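PDB 2D5F: glycinin A3B4 subunit from Glycine max, which probably serves as an 11S seed storage globulin, laying down amino acids for the germinating soybean seedling in hexamers built from cupin-fold subunits. Local coordinates for residues G28-W33 against R234-T239; S63-M68 against S145-S150; P382-N387 against S453-V458. One frame throughout, in Å; residues are numbered along the deposited sequence.

Interaction 1: G28-W33 against R234-T239; sequences GLIETW and RKQIVT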
ATOM      1  N   GLY B  28     -34.308   8.466  26.607  1.00 30.56           N
ATOM      2  CA  GLY B  28     -32.959   8.318  27.116  1.00 23.47           C
ATOM      3  C   GLY B  28     -32.286   9.572  27.635  1.00 29.46           C
ATOM      4  O   GLY B  28     -32.928  10.592  27.896  1.00 26.14           O
ATOM      5  N   LEU B  29     -30.967   9.480  27.771  1.00 24.39           N
ATOM      6  CA  LEU B  29     -30.154  10.567  28.283  1.00 26.34           C
ATOM      7  C   LEU B  29     -28.823  10.656  27.537  1.00 31.78           C
ATOM      8  O   LEU B  29     -28.248   9.637  27.140  1.00 26.94           O
ATOM      9  CB  LEU B  29     -29.882  10.323  29.769  1.00 29.47           C
ATOM     10  CG  LEU B  29     -29.007  11.315  30.530  1.00 29.91           C
ATOM     11  CD1 LEU B  29     -29.730  12.657  30.637  1.00 30.46           C
ATOM     12  CD2 LEU B  29     -28.700  10.763  31.913  1.00 33.12           C
ATOM     13  N   ILE B  30     -28.349  11.880  27.339  1.00 28.45           N
ATOM     14  CA  ILE B  30     -27.069  12.111  26.685  1.00 25.78           C
ATOM     15  C   ILE B  30     -26.278  13.042  27.586  1.00 29.28           C
ATOM     16  O   ILE B  30     -26.740  14.129  27.936  1.00 29.59           O
ATOM     17  CB  ILE B  30     -27.227  12.769  25.304  1.00 31.13           C
ATOM     18  CG1 ILE B  30     -27.945  11.811  24.349  1.00 31.96           C
ATOM     19  CG2 ILE B  30     -25.855  13.127  24.741  1.00 27.26           C
ATOM     20  CD1 ILE B  30     -28.141  12.370  22.954  1.00 37.07           C
ATOM     21  N   GLU B  31     -25.094  12.595  27.982  1.00 24.25           N
ATOM     22  CA  GLU B  31     -24.220  13.376  28.842  1.00 23.12           C
ATOM     23  C   GLU B  31     -22.924  13.633  28.098  1.00 26.66           C
ATOM     24  O   GLU B  31     -22.318  12.706  27.562  1.00 30.53           O
ATOM     25  CB  GLU B  31     -23.931  12.600  30.120  1.00 27.28           C
ATOM     26  CG  GLU B  31     -25.151  12.372  30.985  1.00 31.81           C
ATOM     27  CD  GLU B  31     -24.880  11.385  32.087  1.00 32.87           C
ATOM     28  OE1 GLU B  31     -25.086  10.174  31.865  1.00 43.54           O
ATOM     29  OE2 GLU B  31     -24.439  11.815  33.173  1.00 42.16           O
ATOM     30  N   THR B  32     -22.494  14.887  28.050  1.00 25.79           N
ATOM     31  CA  THR B  32     -21.253  15.198  27.358  1.00 24.38           C
ATOM     32  C   THR B  32     -20.237  15.895  28.240  1.00 21.82           C
ATOM     33  O   THR B  32     -20.593  16.604  29.179  1.00 20.37           O
ATOM     34  CB  THR B  32     -21.502  16.095  26.119  1.00 20.54           C
ATOM     35  OG1 THR B  32     -22.057  17.351  26.531  1.00 24.67           O
ATOM     36  CG2 THR B  32     -22.462  15.412  25.154  1.00 23.09           C
ATOM     37  N   TRP B  33     -18.964  15.660  27.942  1.00 21.04           N
ATOM     38  CA  TRP B  33     -17.868  16.314  28.651  1.00 18.05           C
ATOM     39  C   TRP B  33     -17.600  17.551  27.795  1.00 23.38           C
ATOM     40  O   TRP B  33     -17.606  17.459  26.566  1.00 26.50           O
ATOM     41  CB  TRP B  33     -16.624  15.421  28.669  1.00 20.67           C
ATOM     42  CG  TRP B  33     -16.601  14.357  29.760  1.00 20.06           C
ATOM     43  CD1 TRP B  33     -15.849  14.377  30.906  1.00 20.68           C
ATOM     44  CD2 TRP B  33     -17.313  13.110  29.770  1.00 15.04           C
ATOM     45  NE1 TRP B  33     -16.045  13.219  31.623  1.00 22.82           N
ATOM     46  CE2 TRP B  33     -16.940  12.425  30.953  1.00 21.50           C
ATOM     47  CE3 TRP B  33     -18.234  12.504  28.897  1.00 18.12           C
ATOM     48  CZ2 TRP B  33     -17.449  11.160  31.282  1.00 19.63           C
ATOM     49  CZ3 TRP B  33     -18.743  11.240  29.225  1.00 18.69           C
ATOM     50  CH2 TRP B  33     -18.349  10.587  30.411  1.00 20.75           C
ATOM     51  N   ARG B 234     -40.028  15.095  21.526  1.00 30.26           N
ATOM     52  CA  ARG B 234     -39.373  13.958  22.164  1.00 26.84           C
ATOM     53  C   ARG B 234     -37.850  14.087  22.266  1.00 29.45           C
ATOM     54  O   ARG B 234     -37.221  13.452  23.116  1.00 20.53           O
ATOM     55  CB  ARG B 234     -39.718  12.676  21.404  1.00 30.26           C
ATOM     56  CG  ARG B 234     -41.208  12.376  21.309  1.00 23.38           C
ATOM     57  CD  ARG B 234     -41.452  11.199  20.380  1.00 28.94           C
ATOM     58  NE  ARG B 234     -41.016  11.505  19.020  1.00 32.48           N
ATOM     59  CZ  ARG B 234     -40.833  10.596  18.069  1.00 35.47           C
ATOM     60  NH1 ARG B 234     -41.049   9.310  18.326  1.00 28.10           N
ATOM     61  NH2 ARG B 234     -40.423  10.970  16.861  1.00 27.45           N
ATOM     62  N   LYS B 235     -37.274  14.917  21.399  1.00 28.27           N
ATOM     63  CA  LYS B 235     -35.827  15.134  21.336  1.00 33.44           C
ATOM     64  C   LYS B 235     -35.141  13.955  20.636  1.00 31.15           C
ATOM     65  O   LYS B 235     -35.826  13.064  20.129  1.00 28.11           O
ATOM     66  CB  LYS B 235     -35.248  15.386  22.736  1.00 34.14           C
ATOM     67  CG  LYS B 235     -35.841  16.647  23.385  1.00 41.08           C
ATOM     68  CD  LYS B 235     -35.216  16.976  24.734  1.00 43.31           C
ATOM     69  CE  LYS B 235     -36.026  18.039  25.474  1.00 40.17           C
ATOM     70  NZ  LYS B 235     -36.255  19.267  24.654  1.00 43.59           N
ATOM     71  N   GLN B 236     -33.806  13.955  20.613  1.00 31.34           N
ATOM     72  CA  GLN B 236     -33.011  12.935  19.908  1.00 25.70           C
ATOM     73  C   GLN B 236     -33.099  11.448  20.276  1.00 27.06           C
ATOM     74  O   GLN B 236     -32.660  10.593  19.502  1.00 25.80           O
ATOM     75  CB  GLN B 236     -31.535  13.352  19.899  1.00 22.65           C
ATOM     76  CG  GLN B 236     -30.991  13.733  21.251  1.00 28.30           C
ATOM     77  CD  GLN B 236     -30.922  15.236  21.438  1.00 33.19           C
ATOM     78  OE1 GLN B 236     -29.848  15.835  21.352  1.00 30.72           O
ATOM     79  NE2 GLN B 236     -32.072  15.854  21.683  1.00 21.02           N
ATOM     80  N   ILE B 237     -33.617  11.129  21.453  1.00 22.46           N
ATOM     81  CA  ILE B 237     -33.769   9.730  21.841  1.00 25.15           C
ATOM     82  C   ILE B 237     -35.237   9.552  22.209  1.00 26.90           C
ATOM     83  O   ILE B 237     -35.731  10.163  23.160  1.00 29.74           O
ATOM     84  CB  ILE B 237     -32.888   9.344  23.048  1.00 26.53           C
ATOM     85  CG1 ILE B 237     -31.407   9.503  22.691  1.00 30.27           C
ATOM     86  CG2 ILE B 237     -33.155   7.896  23.439  1.00 27.42           C
ATOM     87  CD1 ILE B 237     -30.460   9.079  23.800  1.00 21.30           C
ATOM     88  N   VAL B 238     -35.930   8.727  21.439  1.00 21.74           N
ATOM     89  CA  VAL B 238     -37.347   8.501  21.662  1.00 30.22           C
ATOM     90  C   VAL B 238     -37.671   7.103  22.176  1.00 35.38           C
ATOM     91  O   VAL B 238     -36.852   6.183  22.087  1.00 34.11           O
ATOM     92  CB  VAL B 238     -38.126   8.726  20.362  1.00 25.94           C
ATOM     93  CG1 VAL B 238     -37.770  10.090  19.782  1.00 28.56           C
ATOM     94  CG2 VAL B 238     -37.812   7.613  19.368  1.00 22.17           C
ATOM     95  N   THR B 239     -38.877   6.955  22.718  1.00 28.53           N
ATOM     96  CA  THR B 239     -39.334   5.670  23.216  1.00 30.16           C
ATOM     97  C   THR B 239     -40.262   5.083  22.160  1.00 32.85           C
ATOM     98  O   THR B 239     -41.215   5.736  21.731  1.00 32.69           O
ATOM     99  CB  THR B 239     -40.117   5.815  24.532  1.00 29.31           C
ATOM    100  OG1 THR B 239     -39.257   6.353  25.544  1.00 24.78           O
ATOM    101  CG2 THR B 239     -40.645   4.463  24.981  1.00 29.42           C
TER
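Where Ile-237 meets Gly-28 and Ile-30 the contact is aliphatic, and the flat group of segment 234-239, the Arg-234 guanidinium, lies apart from this meeting, with CG1 of Val-238 centred 3.5 Å above the plane on one face; its NH2 forms a salt bridge with Asp-232 and bonds to Asn-469 O of the second subunit. The meeting itself shows how two strands can pack without sharing hydrogen bonds. Their axes run antiparallel at 166° and 7.2 Å apart, and side chains fill the interval. Ile-237 sends two branches across. Its chi1 of -63° sets CG1 anti to the carbonyl carbon and leaves CG2 anti to the backbone N, where CG2 lies 3.4 Å from Gly-28 N, pressed against a residue that has no side chain of its own. Along the other, fully extended branch, CD1 reaches Ile-30 CG1 at 3.8 Å. Ile-30 answers with CD1, which touches Gln-236 CG at 3.6 Å. A serine in place of Ile-237 would probably open a gap over Gly-28 and deprive Ile-30 CG1 of its apolar partner. The contact thus lies between two sheets of the N-terminal cupin domain: strand 28-32 is bonded on its two sides to strands 21-24 and 46-52, whereas strand 237-239 pairs with strand 56-62, where Ile-237 also rests on His-58, a residue of the carbonate pocket.

Interaction 2: S63-M68 against S145-S150; sequences SPYPQM and SLLDTS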
ATOM      1  N   SER B  63     -21.756  12.473  12.098  1.00 16.72           N
ATOM      2  CA  SER B  63     -20.795  13.500  12.489  1.00 18.12           C
ATOM      3  C   SER B  63     -19.590  13.412  11.547  1.00 18.96           C
ATOM      4  O   SER B  63     -19.288  12.342  11.011  1.00 18.48           O
ATOM      5  CB  SER B  63     -20.349  13.296  13.940  1.00 16.33           C
ATOM      6  OG  SER B  63     -21.435  13.487  14.834  1.00 23.22           O
ATOM      7  N   PRO B  64     -18.885  14.534  11.341  1.00 18.72           N
ATOM      8  CA  PRO B  64     -17.715  14.605  10.454  1.00 15.51           C
ATOM      9  C   PRO B  64     -16.388  14.069  10.991  1.00 20.02           C
ATOM     10  O   PRO B  64     -15.323  14.551  10.610  1.00 22.86           O
ATOM     11  CB  PRO B  64     -17.642  16.090  10.116  1.00 16.20           C
ATOM     12  CG  PRO B  64     -18.036  16.721  11.413  1.00 21.28           C
ATOM     13  CD  PRO B  64     -19.222  15.868  11.869  1.00 17.65           C
ATOM     14  N   TYR B  65     -16.450  13.076  11.871  1.00 16.39           N
ATOM     15  CA  TYR B  65     -15.244  12.465  12.425  1.00 17.96           C
ATOM     16  C   TYR B  65     -15.644  11.095  12.937  1.00 13.11           C
ATOM     17  O   TYR B  65     -16.821  10.824  13.130  1.00 17.17           O
ATOM     18  CB  TYR B  65     -14.658  13.308  13.573  1.00 15.88           C
ATOM     19  CG  TYR B  65     -15.706  13.893  14.499  1.00 21.00           C
ATOM     20  CD1 TYR B  65     -16.161  15.204  14.329  1.00 17.15           C
ATOM     21  CD2 TYR B  65     -16.276  13.123  15.514  1.00 16.97           C
ATOM     22  CE1 TYR B  65     -17.159  15.736  15.146  1.00 16.40           C
ATOM     23  CE2 TYR B  65     -17.276  13.641  16.333  1.00 17.48           C
ATOM     24  CZ  TYR B  65     -17.714  14.949  16.143  1.00 15.63           C
ATOM     25  OH  TYR B  65     -18.721  15.456  16.939  1.00 22.97           O
ATOM     26  N   PRO B  66     -14.677  10.196  13.129  1.00 17.10           N
ATOM     27  CA  PRO B  66     -15.124   8.896  13.623  1.00 20.31           C
ATOM     28  C   PRO B  66     -15.402   8.901  15.119  1.00 20.46           C
ATOM     29  O   PRO B  66     -14.954   9.789  15.845  1.00 12.95           O
ATOM     30  CB  PRO B  66     -13.983   7.959  13.229  1.00 21.82           C
ATOM     31  CG  PRO B  66     -12.794   8.830  13.208  1.00 22.83           C
ATOM     32  CD  PRO B  66     -13.287  10.141  12.644  1.00 23.25           C
ATOM     33  N   GLN B  67     -16.194   7.927  15.557  1.00 22.69           N
ATOM     34  CA  GLN B  67     -16.515   7.767  16.968  1.00 21.62           C
ATOM     35  C   GLN B  67     -16.199   6.321  17.307  1.00 16.57           C
ATOM     36  O   GLN B  67     -16.432   5.421  16.496  1.00 18.82           O
ATOM     37  CB  GLN B  67     -18.007   7.991  17.248  1.00 18.72           C
ATOM     38  CG  GLN B  67     -18.532   9.393  17.024  1.00 26.82           C
ATOM     39  CD  GLN B  67     -20.023   9.494  17.318  1.00 23.76           C
ATOM     40  OE1 GLN B  67     -20.467   9.219  18.433  1.00 25.27           O
ATOM     41  NE2 GLN B  67     -20.801   9.885  16.313  1.00 24.61           N
ATOM     42  N   MET B  68     -15.640   6.104  18.487  1.00 19.13           N
ATOM     43  CA  MET B  68     -15.369   4.751  18.948  1.00 14.36           C
ATOM     44  C   MET B  68     -16.196   4.656  20.220  1.00 15.88           C
ATOM     45  O   MET B  68     -15.987   5.416  21.158  1.00 17.60           O
ATOM     46  CB  MET B  68     -13.897   4.541  19.257  1.00 17.79           C
ATOM     47  CG  MET B  68     -13.625   3.156  19.811  1.00 24.89           C
ATOM     48  SD  MET B  68     -11.882   2.783  19.880  1.00 23.43           S
ATOM     49  CE  MET B  68     -11.708   1.898  18.352  1.00 26.52           C
ATOM     50  N   SER B 145     -18.948   7.151  24.219  1.00 20.02           N
ATOM     51  CA  SER B 145     -18.376   7.427  22.918  1.00 23.29           C
ATOM     52  C   SER B 145     -17.203   8.395  22.896  1.00 20.90           C
ATOM     53  O   SER B 145     -17.269   9.488  23.448  1.00 21.65           O
ATOM     54  CB  SER B 145     -19.465   7.952  21.979  1.00 22.28           C
ATOM     55  OG  SER B 145     -18.908   8.296  20.725  1.00 25.17           O
ATOM     56  N   LEU B 146     -16.122   7.970  22.251  1.00 19.66           N
ATOM     57  CA  LEU B 146     -14.953   8.813  22.089  1.00 17.59           C
ATOM     58  C   LEU B 146     -15.184   9.520  20.753  1.00 19.49           C
ATOM     59  O   LEU B 146     -15.234   8.868  19.703  1.00 17.53           O
ATOM     60  CB  LEU B 146     -13.676   7.959  22.022  1.00 19.49           C
ATOM     61  CG  LEU B 146     -12.310   8.672  22.018  1.00 23.91           C
ATOM     62  CD1 LEU B 146     -12.095   9.460  20.713  1.00 19.08           C
ATOM     63  CD2 LEU B 146     -12.226   9.599  23.224  1.00 19.89           C
ATOM     64  N   LEU B 147     -15.372  10.837  20.804  1.00 16.40           N
ATOM     65  CA  LEU B 147     -15.589  11.641  19.602  1.00 21.99           C
ATOM     66  C   LEU B 147     -14.226  12.170  19.146  1.00 19.42           C
ATOM     67  O   LEU B 147     -13.707  13.138  19.698  1.00 19.99           O
ATOM     68  CB  LEU B 147     -16.541  12.814  19.892  1.00 17.90           C
ATOM     69  CG  LEU B 147     -18.059  12.569  20.004  1.00 21.83           C
ATOM     70  CD1 LEU B 147     -18.363  11.544  21.065  1.00 25.27           C
ATOM     71  CD2 LEU B 147     -18.762  13.881  20.340  1.00 20.77           C
ATOM     72  N   ASP B 148     -13.648  11.520  18.144  1.00 18.30           N
ATOM     73  CA  ASP B 148     -12.337  11.901  17.633  1.00 13.83           C
ATOM     74  C   ASP B 148     -12.400  13.151  16.747  1.00 19.98           C
ATOM     75  O   ASP B 148     -12.146  13.084  15.546  1.00 18.70           O
ATOM     76  CB  ASP B 148     -11.744  10.711  16.868  1.00 13.53           C
ATOM     77  CG  ASP B 148     -10.287  10.919  16.480  1.00 24.65           C
ATOM     78  OD1 ASP B 148      -9.582  11.701  17.156  1.00 21.14           O
ATOM     79  OD2 ASP B 148      -9.846  10.283  15.502  1.00 24.98           O
ATOM     80  N   THR B 149     -12.725  14.288  17.360  1.00 21.53           N
ATOM     81  CA  THR B 149     -12.845  15.566  16.657  1.00 20.48           C
ATOM     82  C   THR B 149     -11.584  16.030  15.924  1.00 23.82           C
ATOM     83  O   THR B 149     -11.677  16.687  14.892  1.00 25.55           O
ATOM     84  CB  THR B 149     -13.253  16.705  17.622  1.00 22.50           C
ATOM     85  OG1 THR B 149     -12.395  16.685  18.769  1.00 20.22           O
ATOM     86  CG2 THR B 149     -14.702  16.553  18.069  1.00 19.95           C
ATOM     87  N   SER B 150     -10.410  15.703  16.455  1.00 18.88           N
ATOM     88  CA  SER B 150      -9.165  16.125  15.827  1.00 21.90           C
ATOM     89  C   SER B 150      -8.723  15.215  14.684  1.00 21.15           C
ATOM     90  O   SER B 150      -7.701  15.467  14.054  1.00 19.87           O
ATOM     91  CB  SER B 150      -8.042  16.210  16.869  1.00 21.62           C
ATOM     92  OG  SER B 150      -7.685  14.924  17.359  1.00 21.84           O
TER
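Met-68 and Leu-146 form an antiparallel hydrogen-bonded pair, with Met-68 N to Leu-146 O at 3.0 Å and the nearly straight return bond from Leu-146 N to Met-68 O at 2.8 Å, and Gln-67 faces Leu-147 as the adjoining non-hydrogen-bonded pair. These are neighbouring strands in a sheet of the N-terminal cupin beta barrel, and they illustrate how such a ladder comes to an end. One step further on, Pro-66 has no N-H to give, so the rung is single: Asp-148 N donates to Pro-66 O at 3.2 Å. Asp-148 is also the centre of an inverse gamma turn, closed by Thr-149 N and Leu-147 O, and there the second strand leaves the ladder.

Beyond this end the Tyr-65 ring takes over. A chi1 of 40° swings the ring in over its own backbone N and C, against the turn at Asp-148. Thr-149 CG2 sits over one face in a CH-pi contact, 4.0 Å from the ring centroid, while Ser-63 CB lies over the opposite face. Tyr-65 CE2 touches Leu-147 CB at 3.7 Å, and the hydroxyl is bonded to the backbone N of Arg-161. Asp-148 turns its OD2 to Asn-151.

Gln-67 leaves the same side of the sheet as Leu-147 and extends toward the carbonate pocket. Its OE1 is gripped twice. Arg-50, which lines that pocket, donates NH1, so Gln-67 probably helps position it as a second-shell residue. The other donor is Ser-145 OG, 2.9 Å from Gln-67 OE1, lying in the carbonyl plane on a lone pair at a C=O···O angle of 126°.

Interaction 3: P382-N387 against S453-V458; sequences PHWNLN and SYIKDV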
ATOM      1  N   PRO B 382       4.682   1.150  35.344  1.00 24.75           N
ATOM      2  CA  PRO B 382       4.959   2.338  34.534  1.00 22.78           C
ATOM      3  C   PRO B 382       5.180   2.026  33.057  1.00 24.45           C
ATOM      4  O   PRO B 382       6.077   1.266  32.688  1.00 21.27           O
ATOM      5  CB  PRO B 382       6.195   2.928  35.208  1.00 26.89           C
ATOM      6  CG  PRO B 382       5.935   2.622  36.650  1.00 23.25           C
ATOM      7  CD  PRO B 382       5.463   1.185  36.595  1.00 23.46           C
ATOM      8  N   HIS B 383       4.340   2.626  32.219  1.00 26.28           N
ATOM      9  CA  HIS B 383       4.402   2.443  30.777  1.00 17.34           C
ATOM     10  C   HIS B 383       3.972   3.745  30.113  1.00 19.44           C
ATOM     11  O   HIS B 383       3.443   4.637  30.777  1.00 24.87           O
ATOM     12  CB  HIS B 383       3.453   1.314  30.348  1.00 13.29           C
ATOM     13  CG  HIS B 383       2.022   1.540  30.737  1.00 21.53           C
ATOM     14  ND1 HIS B 383       1.564   1.384  32.029  1.00 18.06           N
ATOM     15  CD2 HIS B 383       0.942   1.903  30.000  1.00 21.54           C
ATOM     16  CE1 HIS B 383       0.267   1.637  32.070  1.00 19.18           C
ATOM     17  NE2 HIS B 383      -0.135   1.955  30.852  1.00 16.75           N
ATOM     18  N   TRP B 384       4.218   3.857  28.811  1.00 17.96           N
ATOM     19  CA  TRP B 384       3.808   5.037  28.058  1.00 18.70           C
ATOM     20  C   TRP B 384       3.437   4.638  26.636  1.00 16.16           C
ATOM     21  O   TRP B 384       3.778   3.550  26.170  1.00 19.13           O
ATOM     22  CB  TRP B 384       4.921   6.088  28.039  1.00 15.54           C
ATOM     23  CG  TRP B 384       6.050   5.785  27.095  1.00 22.96           C
ATOM     24  CD1 TRP B 384       6.137   6.137  25.780  1.00 23.37           C
ATOM     25  CD2 TRP B 384       7.255   5.075  27.401  1.00 18.51           C
ATOM     26  NE1 TRP B 384       7.325   5.695  25.248  1.00 20.79           N
ATOM     27  CE2 TRP B 384       8.029   5.038  26.221  1.00 15.68           C
ATOM     28  CE3 TRP B 384       7.756   4.465  28.558  1.00 23.45           C
ATOM     29  CZ2 TRP B 384       9.281   4.414  26.164  1.00 25.74           C
ATOM     30  CZ3 TRP B 384       9.000   3.843  28.500  1.00 29.10           C
ATOM     31  CH2 TRP B 384       9.747   3.823  27.311  1.00 24.32           C
ATOM     32  N   ASN B 385       2.718   5.517  25.953  1.00 20.10           N
ATOM     33  CA  ASN B 385       2.318   5.256  24.589  1.00 17.89           C
ATOM     34  C   ASN B 385       3.254   6.052  23.698  1.00 14.83           C
ATOM     35  O   ASN B 385       3.385   7.265  23.841  1.00 17.22           O
ATOM     36  CB  ASN B 385       0.858   5.666  24.385  1.00 18.28           C
ATOM     37  CG  ASN B 385      -0.094   4.838  25.234  1.00 23.00           C
ATOM     38  OD1 ASN B 385      -0.783   5.360  26.114  1.00 22.33           O
ATOM     39  ND2 ASN B 385      -0.129   3.538  24.980  1.00 18.59           N
ATOM     40  N   LEU B 386       3.913   5.350  22.788  1.00 12.54           N
ATOM     41  CA  LEU B 386       4.872   5.955  21.883  1.00 12.42           C
ATOM     42  C   LEU B 386       4.291   6.891  20.842  1.00 15.18           C
ATOM     43  O   LEU B 386       4.847   7.951  20.576  1.00 13.83           O
ATOM     44  CB  LEU B 386       5.648   4.867  21.134  1.00 12.15           C
ATOM     45  CG  LEU B 386       6.719   4.035  21.843  1.00 22.64           C
ATOM     46  CD1 LEU B 386       6.119   3.193  22.964  1.00 21.26           C
ATOM     47  CD2 LEU B 386       7.378   3.149  20.807  1.00 20.96           C
ATOM     48  N   ASN B 387       3.165   6.492  20.260  1.00 18.48           N
ATOM     49  CA  ASN B 387       2.569   7.246  19.167  1.00 18.84           C
ATOM     50  C   ASN B 387       1.118   7.688  19.296  1.00 21.56           C
ATOM     51  O   ASN B 387       0.432   7.818  18.280  1.00 22.55           O
ATOM     52  CB  ASN B 387       2.700   6.418  17.883  1.00 16.29           C
ATOM     53  CG  ASN B 387       1.939   5.103  17.959  1.00 24.96           C
ATOM     54  OD1 ASN B 387       1.787   4.397  16.955  1.00 29.68           O
ATOM     55  ND2 ASN B 387       1.459   4.759  19.153  1.00 13.85           N
ATOM     56  N   SER B 453       4.982   0.932  25.683  1.00 21.59           N
ATOM     57  CA  SER B 453       6.178   0.281  26.174  1.00 21.50           C
ATOM     58  C   SER B 453       6.132   0.365  27.690  1.00 18.99           C
ATOM     59  O   SER B 453       5.683   1.371  28.235  1.00 18.99           O
ATOM     60  CB  SER B 453       7.422   0.999  25.645  1.00 21.27           C
ATOM     61  OG  SER B 453       8.603   0.438  26.195  1.00 27.73           O
ATOM     62  N   TYR B 454       6.545  -0.698  28.375  1.00 18.54           N
ATOM     63  CA  TYR B 454       6.571  -0.656  29.833  1.00 20.77           C
ATOM     64  C   TYR B 454       8.040  -0.671  30.272  1.00 17.94           C
ATOM     65  O   TYR B 454       8.877  -1.346  29.669  1.00 19.04           O
ATOM     66  CB  TYR B 454       5.746  -1.797  30.446  1.00 16.50           C
ATOM     67  CG  TYR B 454       6.138  -3.217  30.095  1.00 25.68           C
ATOM     68  CD1 TYR B 454       6.680  -4.068  31.068  1.00 22.64           C
ATOM     69  CD2 TYR B 454       5.895  -3.742  28.826  1.00 22.48           C
ATOM     70  CE1 TYR B 454       6.959  -5.402  30.789  1.00 20.49           C
ATOM     71  CE2 TYR B 454       6.172  -5.079  28.534  1.00 18.77           C
ATOM     72  CZ  TYR B 454       6.702  -5.903  29.520  1.00 25.91           C
ATOM     73  OH  TYR B 454       6.970  -7.227  29.240  1.00 23.76           O
ATOM     74  N   ILE B 455       8.358   0.109  31.298  1.00 18.08           N
ATOM     75  CA  ILE B 455       9.736   0.229  31.738  1.00 17.44           C
ATOM     76  C   ILE B 455      10.450  -1.063  32.133  1.00 16.62           C
ATOM     77  O   ILE B 455      11.649  -1.189  31.902  1.00 21.83           O
ATOM     78  CB  ILE B 455       9.846   1.303  32.842  1.00 18.69           C
ATOM     79  CG1 ILE B 455       9.426   2.651  32.236  1.00 17.70           C
ATOM     80  CG2 ILE B 455      11.280   1.381  33.386  1.00 21.03           C
ATOM     81  CD1 ILE B 455       9.423   3.837  33.179  1.00 24.63           C
ATOM     82  N   LYS B 456       9.742  -2.028  32.704  1.00 19.56           N
ATOM     83  CA  LYS B 456      10.398  -3.294  33.054  1.00 24.96           C
ATOM     84  C   LYS B 456      11.048  -3.877  31.793  1.00 26.58           C
ATOM     85  O   LYS B 456      12.205  -4.297  31.807  1.00 23.45           O
ATOM     86  CB  LYS B 456       9.390  -4.306  33.605  1.00 22.55           C
ATOM     87  CG  LYS B 456       8.789  -3.942  34.948  1.00 41.13           C
ATOM     88  CD  LYS B 456       7.757  -4.975  35.390  1.00 42.09           C
ATOM     89  CE  LYS B 456       8.382  -6.367  35.504  1.00 52.87           C
ATOM     90  NZ  LYS B 456       7.364  -7.415  35.795  1.00 43.08           N
ATOM     91  N   ASP B 457      10.292  -3.893  30.700  1.00 25.91           N
ATOM     92  CA  ASP B 457      10.779  -4.420  29.434  1.00 21.06           C
ATOM     93  C   ASP B 457      11.940  -3.584  28.899  1.00 22.55           C
ATOM     94  O   ASP B 457      12.827  -4.099  28.217  1.00 24.82           O
ATOM     95  CB  ASP B 457       9.633  -4.455  28.419  1.00 25.54           C
ATOM     96  CG  ASP B 457      10.066  -4.980  27.064  1.00 22.84           C
ATOM     97  OD1 ASP B 457      10.445  -6.167  26.967  1.00 27.20           O
ATOM     98  OD2 ASP B 457      10.030  -4.198  26.095  1.00 27.84           O
ATOM     99  N   VAL B 458      11.930  -2.292  29.208  1.00 25.06           N
ATOM    100  CA  VAL B 458      12.995  -1.400  28.761  1.00 23.29           C
ATOM    101  C   VAL B 458      14.305  -1.783  29.444  1.00 27.75           C
ATOM    102  O   VAL B 458      15.356  -1.825  28.805  1.00 22.25           O
ATOM    103  CB  VAL B 458      12.669   0.082  29.079  1.00 22.82           C
ATOM    104  CG1 VAL B 458      13.852   0.961  28.720  1.00 23.11           C
ATOM    105  CG2 VAL B 458      11.437   0.524  28.297  1.00 18.97           C
TER
HETATM  106  O   HOH W   1       7.053  -1.201  33.838  1.00 25.67           O
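Three backbone hydrogen bonds join Pro-382 and Trp-384 to the segment 453-458 and hold it where it passes from strand into helix. Trp-384 and Ser-453 form an antiparallel hydrogen-bonded pair, N to O at 2.9 Å in both directions, beside the non-hydrogen-bonded pair of His-383 and Tyr-454. After Tyr-454, at the N-cap position, Ile-455 N still donates to Pro-382 O at 2.9 Å, although Ile-455 already belongs to the helix. Water 1 gives a second bond to the same Pro-382 O and accepts from Lys-456 N at 3.0 Å, linking Pro-382 to the first turn of the helix.

Among the aromatic contacts, the Trp-384 indole dominates. With chi1 at 76° it folds over its strand partner, and Ser-453 CB makes a CH-pi contact 4.0 Å from the centroid of the six-membered ring. Its NE1 bonds to Gly-128 O of the third subunit, whose Tyr-62 stacks on the indole.

Apolar contacts complete the joint. Ile-455 CG1 meets Trp-384 CZ3 in the ring plane at 3.9 Å, and Val-458 CG2 touches Trp-384 CH2. As a plain van der Waals touch, Leu-386 CD1 lies 3.7 Å from Ser-453 CB.

In the C-terminal cupin domain, strand 379-385 thus pairs both with strand 452-454, which runs straight into helix 455-461, and with strand 429-435, whose Val-430 bonds to the backbone of His-383.

How the interactions relate
Followed from the N terminus, the chain first lays down segment 28-33 and then 63-68. Interaction 2 closes earlier, when 145-150 returns after 76 intervening residues without a helix, and it is nested inside the longer loop of 200 residues that interaction 1 closes at 234-239. Both reach the same sheet of the N-terminal cupin domain: interaction 2 joins two of its strands, while interaction 1 ties it to the second sheet. Their centres are about 18 Å apart. Interaction 3 follows in series, closing a 65-residue loop in the C-terminal cupin domain, and lies across the chain's centre from interaction 1, about 39 Å between centres.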